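Long-range contact in capsid (Human calicivirus NLV/Boxer/2001/US, PDB 4RDJ), which forms the protruding domain of the norovirus coat protein in this fragment, the part that probably carries receptor recognition on the virion surface: residues B[44-49]-B[230-235]. Numbering follows the deposited sequence.
Sequences QVPQFQ and PCTLPQ
A chi1 of -53° turns the ring of F48 away from its own carbonyl carbon and sends it out of an irregular loop to the loop residue T232, immediately after strand 228-231, where T232, at a chi1 of 41°, offers both branches of its side chain to the ring. The pair illustrates how one aromatic side chain packs between a loop and the end of a strand. T232 OG1 meets the ring at its edge, almost level with it, 3.7 Å from F48 CD2, while T232 CG2 comes within 3.9 Å of F48 CE2. That same CE2 of F48 is approached obliquely by C231 CA, at 3.7 Å, and equally closely by P230 O. CG of P230 packs 4.2 Å from F48 CZ. One face of the aromatic ring is occupied from within its own loop, by P46 CB, which sits 4.0 Å above it, over the margin of that face; P46 CG also nears T232 CG2.

One bound water links the two segments. It accepts the F48 N-H at 3.2 Å and also hydrogen-bonds T232 OG1, at 3.1 Å, so it bridges the loop backbone and the threonine hydroxyl alongside the apolar contact. Within the loop, Q49 NE2 donates to Q47 O from above the carbonyl plane, at 3.0 Å. R28 takes P230 O as acceptor, and Y216 of the neighbouring strand 213-220 packs against both P46 and T232.

All five touching residues are buried, and their packing joins the long connection between strands 35-37 and 72-80 to the end of a sheet strand just ahead of helix 235-244. With 180 residues intervening, this is consistent with the norovirus P1 subdomain, which is built from two sequence-separated pieces flanking the P2 insertion.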
loop_
_atom_site.group_PDB
_atom_site.type_symbol
_atom_site.label_atom_id
_atom_site.label_comp_id
_atom_site.label_asym_id
_atom_site.label_seq_id
_atom_site.Cartn_x
_atom_site.Cartn_y
_atom_site.Cartn_z
ATOM N N GLN B 44 -9.021 21.911 16.541
ATOM C CA GLN B 44 -9.306 20.479 16.532
ATOM C C GLN B 44 -8.043 19.683 16.845
ATOM O O GLN B 44 -6.996 19.925 16.252
ATOM C CB GLN B 44 -9.851 20.062 15.163
ATOM C CG GLN B 44 -10.297 18.612 15.072
ATOM C CD GLN B 44 -11.804 18.468 15.113
ATOM O OE1 GLN B 44 -12.514 19.014 14.270
ATOM N NE2 GLN B 44 -12.301 17.735 16.103
ATOM N N VAL B 45 -8.150 18.735 17.770
ATOM C CA VAL B 45 -7.030 17.886 18.154
ATOM C C VAL B 45 -7.118 16.527 17.448
ATOM O O VAL B 45 -8.027 15.736 17.716
ATOM C CB VAL B 45 -7.022 17.646 19.678
ATOM C CG1 VAL B 45 -5.903 16.685 20.070
ATOM C CG2 VAL B 45 -6.892 18.962 20.431
ATOM N N PRO B 46 -6.183 16.254 16.526
ATOM C CA PRO B 46 -6.136 14.923 15.915
ATOM C C PRO B 46 -5.394 13.945 16.822
ATOM O O PRO B 46 -4.451 14.330 17.529
ATOM C CB PRO B 46 -5.324 15.162 14.645
ATOM C CG PRO B 46 -4.366 16.255 15.038
ATOM C CD PRO B 46 -5.164 17.156 15.963
ATOM N N GLN B 47 -5.839 12.696 16.820
ATOM C CA GLN B 47 -5.134 11.637 17.535
ATOM C C GLN B 47 -5.225 10.359 16.711
ATOM O O GLN B 47 -5.608 9.293 17.198
ATOM C CB GLN B 47 -5.682 11.444 18.955
ATOM C CG GLN B 47 -4.814 10.514 19.799
ATOM C CD GLN B 47 -5.260 10.407 21.251
ATOM O OE1 GLN B 47 -6.299 10.947 21.646
ATOM N NE2 GLN B 47 -4.465 9.705 22.053
ATOM N N PHE B 48 -4.873 10.484 15.443
ATOM C CA PHE B 48 -4.845 9.339 14.557
ATOM C C PHE B 48 -3.854 8.318 15.104
ATOM O O PHE B 48 -2.895 8.678 15.795
ATOM C CB PHE B 48 -4.450 9.778 13.149
ATOM C CG PHE B 48 -5.294 10.896 12.605
ATOM C CD1 PHE B 48 -6.649 10.950 12.876
ATOM C CD2 PHE B 48 -4.725 11.886 11.825
ATOM C CE1 PHE B 48 -7.440 11.979 12.370
ATOM C CE2 PHE B 48 -5.499 12.920 11.319
ATOM C CZ PHE B 48 -6.859 12.965 11.602
ATOM N N GLN B 49 -4.094 7.047 14.797
ATOM C CA GLN B 49 -3.231 5.972 15.277
ATOM C C GLN B 49 -2.364 5.410 14.162
ATOM O O GLN B 49 -1.346 4.762 14.424
ATOM C CB GLN B 49 -4.074 4.876 15.926
ATOM C CG GLN B 49 -4.773 5.355 17.170
ATOM C CD GLN B 49 -3.791 5.894 18.197
ATOM O OE1 GLN B 49 -2.873 5.188 18.624
ATOM N NE2 GLN B 49 -3.970 7.152 18.590
ATOM N N PRO B 230 -8.658 12.775 6.152
ATOM C CA PRO B 230 -7.475 13.546 6.551
ATOM C C PRO B 230 -6.481 12.682 7.323
ATOM O O PRO B 230 -6.899 11.814 8.084
ATOM C CB PRO B 230 -8.072 14.597 7.485
ATOM C CG PRO B 230 -9.185 13.833 8.190
ATOM C CD PRO B 230 -9.747 12.891 7.143
ATOM N N CYS B 231 -5.191 12.923 7.122
ATOM C CA CYS B 231 -4.151 12.256 7.911
ATOM C C CYS B 231 -3.049 13.266 8.217
ATOM O O CYS B 231 -2.987 14.332 7.589
ATOM C CB CYS B 231 -3.598 11.024 7.173
ATOM S SG CYS B 231 -2.546 11.377 5.750
ATOM N N THR B 232 -2.183 12.964 9.182
ATOM C CA THR B 232 -1.165 13.941 9.571
ATOM C C THR B 232 0.215 13.755 8.922
ATOM O O THR B 232 1.070 14.635 9.026
ATOM C CB THR B 232 -1.061 14.109 11.103
ATOM O OG1 THR B 232 -1.159 12.829 11.748
ATOM C CG2 THR B 232 -2.201 14.997 11.602
ATOM N N LEU B 233 0.416 12.630 8.236
ATOM C CA LEU B 233 1.631 12.407 7.447
ATOM C C LEU B 233 1.353 11.491 6.273
ATOM O O LEU B 233 0.621 10.518 6.415
ATOM C CB LEU B 233 2.732 11.747 8.288
ATOM C CG LEU B 233 3.582 12.561 9.258
ATOM C CD1 LEU B 233 4.603 11.644 9.938
ATOM C CD2 LEU B 233 4.272 13.704 8.540
ATOM N N PRO B 234 1.979 11.766 5.118
ATOM C CA PRO B 234 1.924 10.761 4.048
ATOM C C PRO B 234 2.634 9.484 4.497
ATOM O O PRO B 234 3.612 9.548 5.252
ATOM C CB PRO B 234 2.702 11.416 2.900
ATOM C CG PRO B 234 2.743 12.901 3.255
ATOM C CD PRO B 234 2.802 12.929 4.749
ATOM N N GLN B 235 2.150 8.342 4.037
ATOM C CA GLN B 235 2.716 7.067 4.479
ATOM C C GLN B 235 4.206 6.956 4.165
ATOM O O GLN B 235 4.990 6.452 4.972
ATOM C CB GLN B 235 1.955 5.874 3.891
ATOM C CG GLN B 235 2.483 4.533 4.387
ATOM C CD GLN B 235 2.345 4.378 5.894
ATOM O OE1 GLN B 235 1.434 4.939 6.509
ATOM N NE2 GLN B 235 3.257 3.614 6.501
HETATM O O HOH W 1 -2.713 12.523 14.368
#